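Local coordinates for 33-36 kDa outer membrane protein (PDB 6GIE) that forms an outer-membrane beta-barrel of the bacterial porin family and probably acts as a channel linked to carbapenem susceptibility, at residues P62-A67 with Q259-P264; V77-I82 with H95-K100; F149-G154 with A193-V198. All coordinates share one frame; numbering follows the deposited sequence.

Interaction 1 of 3, residues P62-A67 with Q259-P264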
ATOM      1  N   PRO A  62     -12.275   2.053   9.401  1.00 21.84           N
ATOM      2  CA  PRO A  62     -11.224   1.048   9.698  1.00 16.61           C
ATOM      3  C   PRO A  62      -9.836   1.684  10.036  1.00 15.88           C
ATOM      4  O   PRO A  62      -9.365   2.635   9.315  1.00 14.51           O
ATOM      5  CB  PRO A  62     -11.140   0.266   8.399  1.00 15.77           C
ATOM      6  CG  PRO A  62     -11.696   1.201   7.312  1.00 16.49           C
ATOM      7  CD  PRO A  62     -12.724   2.041   7.995  1.00 18.40           C
ATOM      8  N   LEU A  63      -9.166   1.201  11.095  1.00 15.95           N
ATOM      9  CA  LEU A  63      -7.932   1.863  11.567  1.00 15.63           C
ATOM     10  C   LEU A  63      -6.862   1.711  10.508  1.00 15.11           C
ATOM     11  O   LEU A  63      -6.073   2.647  10.278  1.00 15.06           O
ATOM     12  CB  LEU A  63      -7.417   1.307  12.890  1.00 19.20           C
ATOM     13  CG  LEU A  63      -8.213   1.440  14.181  1.00 26.14           C
ATOM     14  CD1 LEU A  63      -7.587   0.610  15.304  1.00 31.53           C
ATOM     15  CD2 LEU A  63      -8.283   2.860  14.624  1.00 31.92           C
ATOM     16  N   ALA A  64      -6.831   0.583   9.792  1.00 14.98           N
ATOM     17  CA  ALA A  64      -5.756   0.448   8.788  1.00 14.83           C
ATOM     18  C   ALA A  64      -5.714   1.593   7.746  1.00 19.41           C
ATOM     19  O   ALA A  64      -4.635   1.870   7.212  1.00 20.23           O
ATOM     20  CB  ALA A  64      -5.805  -0.901   8.073  1.00 14.75           C
ATOM     21  N   GLU A  65      -6.876   2.219   7.459  1.00 15.31           N
ATOM     22  CA  GLU A  65      -6.999   3.153   6.371  1.00 17.47           C
ATOM     23  C   GLU A  65      -7.202   4.579   6.860  1.00 15.96           C
ATOM     24  O   GLU A  65      -7.698   5.408   6.136  1.00 13.62           O
ATOM     25  CB  GLU A  65      -8.202   2.783   5.456  1.00 15.41           C
ATOM     26  CG  GLU A  65      -7.991   1.503   4.676  1.00 16.77           C
ATOM     27  CD  GLU A  65      -6.847   1.534   3.656  1.00 20.66           C
ATOM     28  OE1 GLU A  65      -6.399   2.615   3.205  1.00 30.74           O
ATOM     29  OE2 GLU A  65      -6.325   0.438   3.335  1.00 31.17           O
ATOM     30  N   ALA A  66      -6.821   4.857   8.092  1.00 18.64           N
ATOM     31  CA  ALA A  66      -7.078   6.164   8.702  1.00 17.09           C
ATOM     32  C   ALA A  66      -6.353   7.278   7.968  1.00 16.69           C
ATOM     33  O   ALA A  66      -6.916   8.411   7.891  1.00 14.54           O
ATOM     34  CB  ALA A  66      -6.662   6.150  10.184  1.00 18.28           C
ATOM     35  N   ALA A  67      -5.152   6.994   7.418  1.00 14.52           N
ATOM     36  CA  ALA A  67      -4.370   8.090   6.733  1.00 18.03           C
ATOM     37  C   ALA A  67      -5.122   8.519   5.461  1.00 17.21           C
ATOM     38  O   ALA A  67      -5.370   9.744   5.188  1.00 16.91           O
ATOM     39  CB  ALA A  67      -2.935   7.687   6.386  1.00 15.21           C
ATOM     40  N   GLN A 259      -4.873  -8.564   8.840  1.00 13.42           N
ATOM     41  CA  GLN A 259      -4.302  -7.645   9.739  1.00 14.38           C
ATOM     42  C   GLN A 259      -5.181  -7.342  10.932  1.00 14.59           C
ATOM     43  O   GLN A 259      -6.417  -7.233  10.789  1.00 15.12           O
ATOM     44  CB  GLN A 259      -3.879  -6.349   8.993  1.00 15.41           C
ATOM     45  CG  GLN A 259      -3.268  -5.281   9.909  1.00 16.95           C
ATOM     46  CD  GLN A 259      -2.785  -4.034   9.188  1.00 22.47           C
ATOM     47  OE1 GLN A 259      -1.700  -3.520   9.488  1.00 30.55           O
ATOM     48  NE2 GLN A 259      -3.597  -3.514   8.263  1.00 23.65           N
ATOM     49  N   TYR A 260      -4.558  -7.245  12.121  1.00 13.72           N
ATOM     50  CA  TYR A 260      -5.345  -6.986  13.329  1.00 15.68           C
ATOM     51  C   TYR A 260      -4.692  -5.966  14.218  1.00 15.95           C
ATOM     52  O   TYR A 260      -3.537  -6.129  14.587  1.00 15.64           O
ATOM     53  CB  TYR A 260      -5.595  -8.268  14.168  1.00 16.86           C
ATOM     54  CG  TYR A 260      -6.380  -7.998  15.481  1.00 18.44           C
ATOM     55  CD1 TYR A 260      -7.688  -7.527  15.450  1.00 21.20           C
ATOM     56  CD2 TYR A 260      -5.809  -8.185  16.713  1.00 20.05           C
ATOM     57  CE1 TYR A 260      -8.399  -7.240  16.616  1.00 22.28           C
ATOM     58  CE2 TYR A 260      -6.503  -7.933  17.898  1.00 21.59           C
ATOM     59  CZ  TYR A 260      -7.804  -7.456  17.851  1.00 24.08           C
ATOM     60  OH  TYR A 260      -8.518  -7.197  19.010  1.00 26.37           O
ATOM     61  N   PHE A 261      -5.449  -4.944  14.607  1.00 16.90           N
ATOM     62  CA  PHE A 261      -4.958  -3.945  15.552  1.00 17.89           C
ATOM     63  C   PHE A 261      -5.272  -4.412  16.945  1.00 19.33           C
ATOM     64  O   PHE A 261      -6.402  -4.407  17.349  1.00 22.08           O
ATOM     65  CB  PHE A 261      -5.629  -2.595  15.322  1.00 18.53           C
ATOM     66  CG  PHE A 261      -5.002  -1.791  14.261  1.00 19.20           C
ATOM     67  CD1 PHE A 261      -5.236  -2.102  12.912  1.00 19.18           C
ATOM     68  CD2 PHE A 261      -4.207  -0.693  14.581  1.00 19.13           C
ATOM     69  CE1 PHE A 261      -4.668  -1.331  11.912  1.00 21.38           C
ATOM     70  CE2 PHE A 261      -3.641   0.080  13.582  1.00 17.95           C
ATOM     71  CZ  PHE A 261      -3.887  -0.238  12.243  1.00 18.56           C
ATOM     72  N   ILE A 262      -4.255  -4.815  17.684  1.00 22.28           N
ATOM     73  CA  ILE A 262      -4.409  -5.263  19.084  1.00 23.72           C
ATOM     74  C   ILE A 262      -4.825  -4.055  19.917  1.00 23.64           C
ATOM     75  O   ILE A 262      -5.641  -4.157  20.794  1.00 23.75           O
ATOM     76  CB  ILE A 262      -3.068  -5.846  19.608  1.00 24.33           C
ATOM     77  CG1 ILE A 262      -2.646  -7.054  18.774  1.00 21.57           C
ATOM     78  CG2 ILE A 262      -3.143  -6.166  21.092  1.00 31.29           C
ATOM     79  CD1 ILE A 262      -1.262  -7.535  19.081  1.00 23.92           C
ATOM     80  N   THR A 263      -4.214  -2.909  19.635  1.00 22.55           N
ATOM     81  CA  THR A 263      -4.668  -1.614  20.132  1.00 24.33           C
ATOM     82  C   THR A 263      -4.547  -0.726  18.931  1.00 21.31           C
ATOM     83  O   THR A 263      -3.903  -1.106  17.949  1.00 18.16           O
ATOM     84  CB  THR A 263      -3.753  -0.992  21.198  1.00 27.46           C
ATOM     85  OG1 THR A 263      -2.467  -0.695  20.627  1.00 28.05           O
ATOM     86  CG2 THR A 263      -3.618  -1.939  22.379  1.00 31.84           C
ATOM     87  N   PRO A 264      -5.108   0.468  19.023  1.00 21.15           N
ATOM     88  CA  PRO A 264      -4.981   1.409  17.901  1.00 20.42           C
ATOM     89  C   PRO A 264      -3.490   1.741  17.586  1.00 20.59           C
ATOM     90  O   PRO A 264      -3.189   2.173  16.472  1.00 17.84           O
ATOM     91  CB  PRO A 264      -5.738   2.642  18.395  1.00 22.12           C
ATOM     92  CG  PRO A 264      -6.664   2.135  19.472  1.00 23.57           C
ATOM     93  CD  PRO A 264      -5.966   0.967  20.110  1.00 23.18           C
TER
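Leu63 and Phe261 are brought together by similar first torsions: each CG lies anti to its own carbonyl carbon and beside the backbone N, with chi1 -65° in Leu63 and -84° in Phe261. The leucine thereby comes down on one face of the ring. Its CB sits over the centre, 3.8 Å from the Phe261 ring centroid and only 6° off the normal, a CH-pi contact. Further out, Leu63 CD1 reaches the root of the ring at Phe261 CG (3.7 Å) and ends against Pro264 CB (4.1 Å). A branched aliphatic chain suits this place because CB and one methyl can cover a flat aromatic surface together. Both segments belong to the porin barrel: Gln259-Phe261 lies on strand 252-261, and the chain turns a corner at Ile262, where Ile262 and Thr263 form a classic beta bulge opposite Val266, while Pro62-Ala67 holds a short 3-10 segment at Leu63-Ala64 and runs into helix 66-69. Ala64 has just a methyl, small enough to sit close to the chain; its CB lies 4.0 Å from Phe261 CE1 and 3.4 Å from Gln259 NE2. The extended Gln259 side chain puts its NE2 against that methyl, while its OE1 accepts a hydrogen bond from Lys293 NZ. On the turn itself, Leu63 O is held by Arg295 NH1, and Glu65, at the helix N-cap position, points away from Gln259-Pro264.

Interaction 2 of 3, residues V77-I82 with H95-K100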
ATOM      1  N   VAL A  77       9.960   7.049   4.479  1.00 21.52           N
ATOM      2  CA  VAL A  77      11.195   6.481   4.061  1.00 21.35           C
ATOM      3  C   VAL A  77      11.140   4.974   4.267  1.00 22.38           C
ATOM      4  O   VAL A  77      10.434   4.489   5.136  1.00 26.27           O
ATOM      5  CB  VAL A  77      12.346   7.105   4.837  1.00 23.75           C
ATOM      6  CG1 VAL A  77      12.521   8.614   4.422  1.00 26.69           C
ATOM      7  CG2 VAL A  77      12.182   6.886   6.351  1.00 23.29           C
ATOM      8  N   ALA A  78      11.887   4.215   3.474  1.00 22.97           N
ATOM      9  CA  ALA A  78      11.872   2.781   3.616  1.00 25.31           C
ATOM     10  C   ALA A  78      13.228   2.204   3.286  1.00 25.22           C
ATOM     11  O   ALA A  78      14.004   2.807   2.569  1.00 29.57           O
ATOM     12  CB  ALA A  78      10.740   2.132   2.723  1.00 22.67           C
ATOM     13  N   TYR A  79      13.464   1.019   3.823  1.00 24.83           N
ATOM     14  CA  TYR A  79      14.592   0.169   3.498  1.00 29.14           C
ATOM     15  C   TYR A  79      14.116  -1.289   3.253  1.00 28.97           C
ATOM     16  O   TYR A  79      13.240  -1.798   3.970  1.00 23.58           O
ATOM     17  CB  TYR A  79      15.604   0.213   4.659  1.00 30.65           C
ATOM     18  CG  TYR A  79      16.698  -0.807   4.577  1.00 37.37           C
ATOM     19  CD1 TYR A  79      17.574  -0.832   3.491  1.00 42.53           C
ATOM     20  CD2 TYR A  79      16.885  -1.744   5.606  1.00 42.17           C
ATOM     21  CE1 TYR A  79      18.611  -1.753   3.435  1.00 48.98           C
ATOM     22  CE2 TYR A  79      17.902  -2.675   5.545  1.00 45.14           C
ATOM     23  CZ  TYR A  79      18.767  -2.672   4.458  1.00 51.14           C
ATOM     24  OH  TYR A  79      19.793  -3.585   4.391  1.00 53.96           O
ATOM     25  N   ASN A  80      14.696  -1.939   2.239  1.00 30.82           N
ATOM     26  CA  ASN A  80      14.333  -3.267   1.870  1.00 34.18           C
ATOM     27  C   ASN A  80      15.572  -4.099   1.612  1.00 44.85           C
ATOM     28  O   ASN A  80      16.539  -3.641   0.997  1.00 43.55           O
ATOM     29  CB  ASN A  80      13.469  -3.289   0.608  1.00 45.05           C
ATOM     30  CG  ASN A  80      13.150  -4.723   0.168  1.00 61.30           C
ATOM     31  OD1 ASN A  80      13.801  -5.290  -0.731  1.00 51.72           O
ATOM     32  ND2 ASN A  80      12.188  -5.348   0.864  1.00 61.93           N
ATOM     33  N   TYR A  81      15.500  -5.355   2.043  1.00 38.46           N
ATOM     34  CA  TYR A  81      16.628  -6.262   2.038  1.00 42.60           C
ATOM     35  C   TYR A  81      16.178  -7.582   1.381  1.00 40.43           C
ATOM     36  O   TYR A  81      15.083  -8.094   1.684  1.00 32.39           O
ATOM     37  CB  TYR A  81      17.037  -6.470   3.506  1.00 47.32           C
ATOM     38  CG  TYR A  81      18.068  -7.496   3.778  1.00 53.02           C
ATOM     39  CD1 TYR A  81      19.337  -7.398   3.206  1.00 72.20           C
ATOM     40  CD2 TYR A  81      17.814  -8.548   4.645  1.00 71.73           C
ATOM     41  CE1 TYR A  81      20.322  -8.337   3.458  1.00 71.18           C
ATOM     42  CE2 TYR A  81      18.802  -9.499   4.919  1.00 81.29           C
ATOM     43  CZ  TYR A  81      20.049  -9.382   4.320  1.00 76.71           C
ATOM     44  OH  TYR A  81      21.032 -10.299   4.566  1.00 82.39           O
ATOM     45  N   ILE A  82      17.005  -8.125   0.490  1.00 38.18           N
ATOM     46  CA  ILE A  82      16.733  -9.418  -0.086  1.00 39.42           C
ATOM     47  C   ILE A  82      17.996 -10.213  -0.085  1.00 42.30           C
ATOM     48  O   ILE A  82      18.979  -9.778  -0.669  1.00 42.76           O
ATOM     49  CB  ILE A  82      16.222  -9.348  -1.528  1.00 40.85           C
ATOM     50  CG1 ILE A  82      14.957  -8.523  -1.601  1.00 37.56           C
ATOM     51  CG2 ILE A  82      15.923 -10.756  -2.062  1.00 42.33           C
ATOM     52  CD1 ILE A  82      14.478  -8.349  -3.021  1.00 41.15           C
ATOM     53  N   HIS A  95      19.904  -4.501  -1.470  1.00 40.26           N
ATOM     54  CA  HIS A  95      19.430  -3.532  -0.500  1.00 37.97           C
ATOM     55  C   HIS A  95      18.723  -2.436  -1.276  1.00 36.84           C
ATOM     56  O   HIS A  95      19.232  -1.986  -2.285  1.00 42.58           O
ATOM     57  CB  HIS A  95      20.596  -2.888   0.244  1.00 39.34           C
ATOM     58  CG  HIS A  95      21.424  -3.822   1.064  1.00 41.52           C
ATOM     59  ND1 HIS A  95      22.701  -4.202   0.700  1.00 45.49           N
ATOM     60  CD2 HIS A  95      21.207  -4.369   2.283  1.00 41.07           C
ATOM     61  CE1 HIS A  95      23.217  -4.976   1.638  1.00 46.34           C
ATOM     62  NE2 HIS A  95      22.330  -5.092   2.612  1.00 43.93           N
ATOM     63  N   THR A  96      17.573  -1.969  -0.817  1.00 34.50           N
ATOM     64  CA  THR A  96      16.908  -0.831  -1.484  1.00 33.52           C
ATOM     65  C   THR A  96      16.457   0.202  -0.449  1.00 31.54           C
ATOM     66  O   THR A  96      15.882  -0.153   0.579  1.00 28.27           O
ATOM     67  CB  THR A  96      15.674  -1.258  -2.340  1.00 33.24           C
ATOM     68  OG1 THR A  96      16.086  -2.185  -3.362  1.00 35.33           O
ATOM     69  CG2 THR A  96      15.025  -0.017  -3.004  1.00 31.42           C
ATOM     70  N   TYR A  97      16.739   1.472  -0.749  1.00 32.44           N
ATOM     71  CA  TYR A  97      16.393   2.627   0.080  1.00 32.25           C
ATOM     72  C   TYR A  97      15.438   3.446  -0.743  1.00 29.99           C
ATOM     73  O   TYR A  97      15.614   3.594  -1.922  1.00 35.93           O
ATOM     74  CB  TYR A  97      17.618   3.478   0.398  1.00 34.88           C
ATOM     75  CG  TYR A  97      18.709   2.697   1.068  1.00 39.91           C
ATOM     76  CD1 TYR A  97      19.658   1.980   0.310  1.00 44.19           C
ATOM     77  CD2 TYR A  97      18.809   2.645   2.464  1.00 42.78           C
ATOM     78  CE1 TYR A  97      20.657   1.240   0.934  1.00 45.12           C
ATOM     79  CE2 TYR A  97      19.799   1.888   3.092  1.00 41.48           C
ATOM     80  CZ  TYR A  97      20.716   1.192   2.327  1.00 46.46           C
ATOM     81  OH  TYR A  97      21.719   0.440   2.939  1.00 54.05           O
ATOM     82  N   GLY A  98      14.406   3.943  -0.117  1.00 27.28           N
ATOM     83  CA  GLY A  98      13.401   4.673  -0.822  1.00 29.03           C
ATOM     84  C   GLY A  98      12.791   5.777   0.033  1.00 27.95           C
ATOM     85  O   GLY A  98      12.772   5.707   1.287  1.00 25.99           O
ATOM     86  N   VAL A  99      12.273   6.773  -0.665  1.00 23.55           N
ATOM     87  CA  VAL A  99      11.589   7.835  -0.048  1.00 24.74           C
ATOM     88  C   VAL A  99      10.403   8.106  -0.941  1.00 24.69           C
ATOM     89  O   VAL A  99      10.481   7.944  -2.168  1.00 23.99           O
ATOM     90  CB  VAL A  99      12.521   9.072   0.074  1.00 33.54           C
ATOM     91  CG1 VAL A  99      13.079   9.482  -1.288  1.00 33.26           C
ATOM     92  CG2 VAL A  99      11.834  10.239   0.780  1.00 32.97           C
ATOM     93  N   LYS A 100       9.318   8.544  -0.290  1.00 25.32           N
ATOM     94  CA  LYS A 100       8.015   8.750  -0.881  1.00 27.48           C
ATOM     95  C   LYS A 100       7.364   9.989  -0.188  1.00 26.80           C
ATOM     96  O   LYS A 100       7.552  10.220   1.018  1.00 22.81           O
ATOM     97  CB  LYS A 100       7.110   7.488  -0.664  1.00 25.60           C
ATOM     98  CG  LYS A 100       5.742   7.623  -1.345  1.00 41.87           C
ATOM     99  CD  LYS A 100       5.007   6.310  -1.722  1.00 50.99           C
ATOM    100  CE  LYS A 100       3.753   6.632  -2.544  1.00 60.45           C
ATOM    101  NZ  LYS A 100       3.200   5.565  -3.456  1.00 63.64           N
TER
HETATM  102  O   HOH W   1      16.678  -4.737  -1.947  1.00 49.02           O
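Residues Val77-Ile82 and His95-Lys100 pair as antiparallel neighbours in the hairpin of strands 74-83 and 94-105, a stretch of barrel wall with aromatic and valine side chains on one face and small or polar ones on the other. Two hydrogen-bonded pairs join the backbones, Ala78 with Gly98 and Asn80 with Thr96, each by a reciprocal couple of bonds. The Asn80 N to Thr96 O bond is 2.7 Å long and in the carbonyl plane; that from Ala78 N to Gly98 O, 2.8 Å, is tilted from it. Between these pairs lies Tyr79 with Tyr97, and beyond Asn80-Thr96 comes Tyr81 with His95; the four rings form an aromatic cluster. Tyr79 CG is anti to the backbone N (chi1 169°), whereas Tyr97 CG stands beside its own N (chi1 -57°), and the two rings run side by side. Their planes are 29° apart and slid so that they barely overlap, with Tyr79 CD1 over the outer part of the Tyr97 face, 3.5 Å from Tyr97 CE2. Tyr81 and His95 are slid apart in the same way, Tyr81 CD1 lying 3.7 Å from His95 CD2. In a transmembrane barrel such a face is consistent with the outer one, where tyrosines commonly gather near the membrane interface. Farther along it, Val77 CG1 meets Val99 CG2 at 4.0 Å, beta-branched residues suited to an extended strand, on a surface that probably faces lipid. On the other face Gly98 and Ala78 add little bulk, and Asn80 and Thr96 supply polar groups. Water 1 links Asn80 O (3.1 Å) to Thr96 OG1 (3.0 Å); the side-chain Asn80 ND2 bonds Thr46 OG1, and Thr96 OG1 bonds Thr121, carrying polar contacts to both adjoining strands.

Interaction 3 of 3, residues F149-G154 with A193-V198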
ATOM      1  N   PHE A 149     -12.777   8.279  -2.746  1.00 17.40           N
ATOM      2  CA  PHE A 149     -12.456   7.600  -3.973  1.00 16.33           C
ATOM      3  C   PHE A 149     -11.400   8.374  -4.721  1.00 18.40           C
ATOM      4  O   PHE A 149     -11.676   9.465  -5.274  1.00 18.92           O
ATOM      5  CB  PHE A 149     -13.697   7.318  -4.850  1.00 16.58           C
ATOM      6  CG  PHE A 149     -13.343   6.632  -6.146  1.00 17.07           C
ATOM      7  CD1 PHE A 149     -12.614   5.443  -6.156  1.00 18.25           C
ATOM      8  CD2 PHE A 149     -13.734   7.154  -7.365  1.00 18.63           C
ATOM      9  CE1 PHE A 149     -12.278   4.784  -7.360  1.00 19.30           C
ATOM     10  CE2 PHE A 149     -13.423   6.501  -8.573  1.00 19.31           C
ATOM     11  CZ  PHE A 149     -12.688   5.328  -8.587  1.00 19.10           C
ATOM     12  N   LEU A 150     -10.218   7.768  -4.781  1.00 16.75           N
ATOM     13  CA  LEU A 150      -9.109   8.361  -5.432  1.00 16.86           C
ATOM     14  C   LEU A 150      -8.842   7.700  -6.781  1.00 17.41           C
ATOM     15  O   LEU A 150      -8.686   6.460  -6.888  1.00 15.63           O
ATOM     16  CB  LEU A 150      -7.851   8.241  -4.525  1.00 16.00           C
ATOM     17  CG  LEU A 150      -6.472   8.650  -5.066  1.00 16.98           C
ATOM     18  CD1 LEU A 150      -6.386  10.116  -5.469  1.00 19.57           C
ATOM     19  CD2 LEU A 150      -5.403   8.387  -3.967  1.00 17.82           C
ATOM     20  N   VAL A 151      -8.723   8.537  -7.801  1.00 16.80           N
ATOM     21  CA  VAL A 151      -8.140   8.117  -9.051  1.00 18.83           C
ATOM     22  C   VAL A 151      -6.842   8.912  -9.346  1.00 18.65           C
ATOM     23  O   VAL A 151      -6.848  10.132  -9.290  1.00 19.03           O
ATOM     24  CB  VAL A 151      -9.120   8.386 -10.183  1.00 21.92           C
ATOM     25  CG1 VAL A 151      -8.566   7.838 -11.482  1.00 27.51           C
ATOM     26  CG2 VAL A 151     -10.426   7.783  -9.823  1.00 22.29           C
ATOM     27  N   ALA A 152      -5.801   8.204  -9.771  1.00 19.23           N
ATOM     28  CA  ALA A 152      -4.476   8.783 -10.007  1.00 22.19           C
ATOM     29  C   ALA A 152      -3.779   8.157 -11.214  1.00 23.11           C
ATOM     30  O   ALA A 152      -3.837   6.957 -11.417  1.00 20.51           O
ATOM     31  CB  ALA A 152      -3.624   8.619  -8.806  1.00 21.82           C
ATOM     32  N   VAL A 153      -3.193   9.013 -12.046  1.00 22.22           N
ATOM     33  CA  VAL A 153      -2.440   8.561 -13.189  1.00 25.09           C
ATOM     34  C   VAL A 153      -1.023   9.086 -13.008  1.00 24.78           C
ATOM     35  O   VAL A 153      -0.833  10.130 -12.416  1.00 22.57           O
ATOM     36  CB  VAL A 153      -2.994   9.136 -14.519  1.00 27.11           C
ATOM     37  CG1 VAL A 153      -4.387   8.578 -14.805  1.00 30.52           C
ATOM     38  CG2 VAL A 153      -3.023  10.649 -14.461  1.00 31.16           C
ATOM     39  N   GLY A 154      -0.045   8.395 -13.551  1.00 24.10           N
ATOM     40  CA  GLY A 154       1.302   8.888 -13.410  1.00 28.76           C
ATOM     41  C   GLY A 154       2.252   8.216 -14.337  1.00 27.74           C
ATOM     42  O   GLY A 154       1.844   7.671 -15.353  1.00 24.63           O
ATOM     43  N   ALA A 193      -1.755   3.904 -13.728  1.00 23.58           N
ATOM     44  CA  ALA A 193      -3.071   4.376 -13.333  1.00 24.06           C
ATOM     45  C   ALA A 193      -3.428   3.627 -12.138  1.00 24.15           C
ATOM     46  O   ALA A 193      -3.148   2.402 -12.056  1.00 25.80           O
ATOM     47  CB  ALA A 193      -4.135   4.111 -14.406  1.00 24.64           C
ATOM     48  N   ARG A 194      -4.119   4.307 -11.223  1.00 22.44           N
ATOM     49  CA  ARG A 194      -4.674   3.565 -10.133  1.00 21.73           C
ATOM     50  C   ARG A 194      -5.862   4.206  -9.437  1.00 20.60           C
ATOM     51  O   ARG A 194      -6.074   5.450  -9.437  1.00 16.96           O
ATOM     52  CB  ARG A 194      -3.534   3.261  -9.137  1.00 27.08           C
ATOM     53  CG  ARG A 194      -3.050   4.378  -8.265  1.00 24.80           C
ATOM     54  CD  ARG A 194      -2.047   3.864  -7.180  1.00 27.40           C
ATOM     55  NE  ARG A 194      -1.600   5.054  -6.442  1.00 19.35           N
ATOM     56  CZ  ARG A 194      -2.167   5.488  -5.340  1.00 18.55           C
ATOM     57  NH1 ARG A 194      -3.094   4.781  -4.726  1.00 23.09           N
ATOM     58  NH2 ARG A 194      -1.760   6.605  -4.792  1.00 21.00           N
ATOM     59  N   THR A 195      -6.567   3.350  -8.717  1.00 17.17           N
ATOM     60  CA  THR A 195      -7.710   3.806  -7.970  1.00 16.75           C
ATOM     61  C   THR A 195      -7.694   3.244  -6.595  1.00 14.30           C
ATOM     62  O   THR A 195      -7.133   2.195  -6.401  1.00 12.20           O
ATOM     63  CB  THR A 195      -9.040   3.382  -8.631  1.00 19.19           C
ATOM     64  OG1 THR A 195      -9.159   1.975  -8.640  1.00 19.44           O
ATOM     65  CG2 THR A 195      -9.120   3.867 -10.018  1.00 21.18           C
ATOM     66  N   LYS A 196      -8.287   3.979  -5.659  1.00 13.59           N
ATOM     67  CA  LYS A 196      -8.453   3.526  -4.327  1.00 14.81           C
ATOM     68  C   LYS A 196      -9.785   3.924  -3.717  1.00 13.71           C
ATOM     69  O   LYS A 196     -10.200   5.086  -3.779  1.00 12.14           O
ATOM     70  CB  LYS A 196      -7.338   4.108  -3.418  1.00 18.39           C
ATOM     71  CG  LYS A 196      -7.229   3.440  -2.015  1.00 18.30           C
ATOM     72  CD  LYS A 196      -5.939   3.961  -1.311  1.00 25.23           C
ATOM     73  CE  LYS A 196      -5.859   3.754   0.179  1.00 22.52           C
ATOM     74  NZ  LYS A 196      -5.776   2.321   0.466  1.00 21.23           N
ATOM     75  N   TYR A 197     -10.425   2.969  -3.032  1.00 13.65           N
ATOM     76  CA  TYR A 197     -11.688   3.304  -2.334  1.00 13.90           C
ATOM     77  C   TYR A 197     -11.693   2.748  -0.960  1.00 12.88           C
ATOM     78  O   TYR A 197     -11.244   1.620  -0.755  1.00 11.21           O
ATOM     79  CB  TYR A 197     -12.943   2.767  -3.113  1.00 16.42           C
ATOM     80  CG  TYR A 197     -14.268   3.050  -2.396  1.00 18.49           C
ATOM     81  CD1 TYR A 197     -14.813   4.328  -2.379  1.00 21.64           C
ATOM     82  CD2 TYR A 197     -14.972   2.050  -1.772  1.00 21.91           C
ATOM     83  CE1 TYR A 197     -16.011   4.565  -1.745  1.00 23.52           C
ATOM     84  CE2 TYR A 197     -16.185   2.296  -1.153  1.00 21.61           C
ATOM     85  CZ  TYR A 197     -16.679   3.541  -1.143  1.00 23.47           C
ATOM     86  OH  TYR A 197     -17.833   3.794  -0.482  1.00 32.39           O
ATOM     87  N   VAL A 198     -12.357   3.461  -0.052  1.00 13.98           N
ATOM     88  CA  VAL A 198     -12.598   2.937   1.296  1.00 14.58           C
ATOM     89  C   VAL A 198     -13.921   3.474   1.736  1.00 17.73           C
ATOM     90  O   VAL A 198     -14.133   4.668   1.749  1.00 24.71           O
ATOM     91  CB  VAL A 198     -11.474   3.311   2.309  1.00 16.27           C
ATOM     92  CG1 VAL A 198     -11.842   2.823   3.706  1.00 19.49           C
ATOM     93  CG2 VAL A 198     -10.188   2.635   1.911  1.00 14.09           C
TER
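Phe149 starts its side chain against Tyr197: the phenylalanine CB lies at the edge of the tyrosine ring, 4.0 Å from Tyr197 CD1. From there CG stands anti to the backbone N (chi1 179°), which swings the ring across the neighbouring strand. Phe149 CD1 passes 3.4 Å from Lys196 O, Phe149 CE1 reaches Thr195 CB at 3.8 Å, and at the tip Phe149 CZ meets Thr195 CG2 at 4.1 Å. A large flat ring suits the spot because it can span a tyrosine, a peptide carbonyl and a threonine in one sweep. Thr195 also lies side by side with Val151, the two pointing the same way, so the methyls of these beta-branched residues touch. In the backbone, strands 149-157 and 190-200 are adjacent antiparallel staves of the porin barrel. Leu150 N bonds Lys196 O at 2.9 Å with a nearly straight N-H (168°), and Arg194 N gives a 2.7 Å bond to Ala152 O, directed nearly along the C=O axis; both pairs are completed by a return bond. The face carrying Leu150, Ala152, Arg194 and Lys196 mixes apolar and charged groups, and Leu150 and Lys196 meet Phe68 of helix 66-69, consistent with the barrel interior. Arg194 CG lies between the backbone N and the carbonyl carbon (chi1 75°), and the extended chain then crosses toward Leu150, whose CD2 is 4.1 Å from Arg194 NH2. Ala152, with its single methyl, does not obstruct the arginine shaft. Arg194 NE forms a salt bridge with Glu140. Lys196 NZ is gripped by Glu65 and Glu211, and its contact with Phe68 is cation-pi, an environment that would probably stabilise its positive charge.

How the interactions relate
From the N terminus, the chain first forms strands 22-35, 43-52 and 55-57, then Pro62-Ala67, and nine further strands follow before strand 252-261 comes back to it, so interaction 1 closes a loop of nearly two hundred residues. Interactions 2 and 3 both nest inside that loop, one after the other without crossing. Interaction 2 closes a hairpin between neighbouring strands; interaction 3 joins two strands across a longer, partly unmodelled excursion. They lie on opposite sides of the chain's centre, about 23 Å apart between centres. Interactions 1 and 3 touch through Glu65 and Lys196, and Pro62 and Glu65 pack on Val198, tying the turn before helix 66-69 to two separate regions of barrel wall.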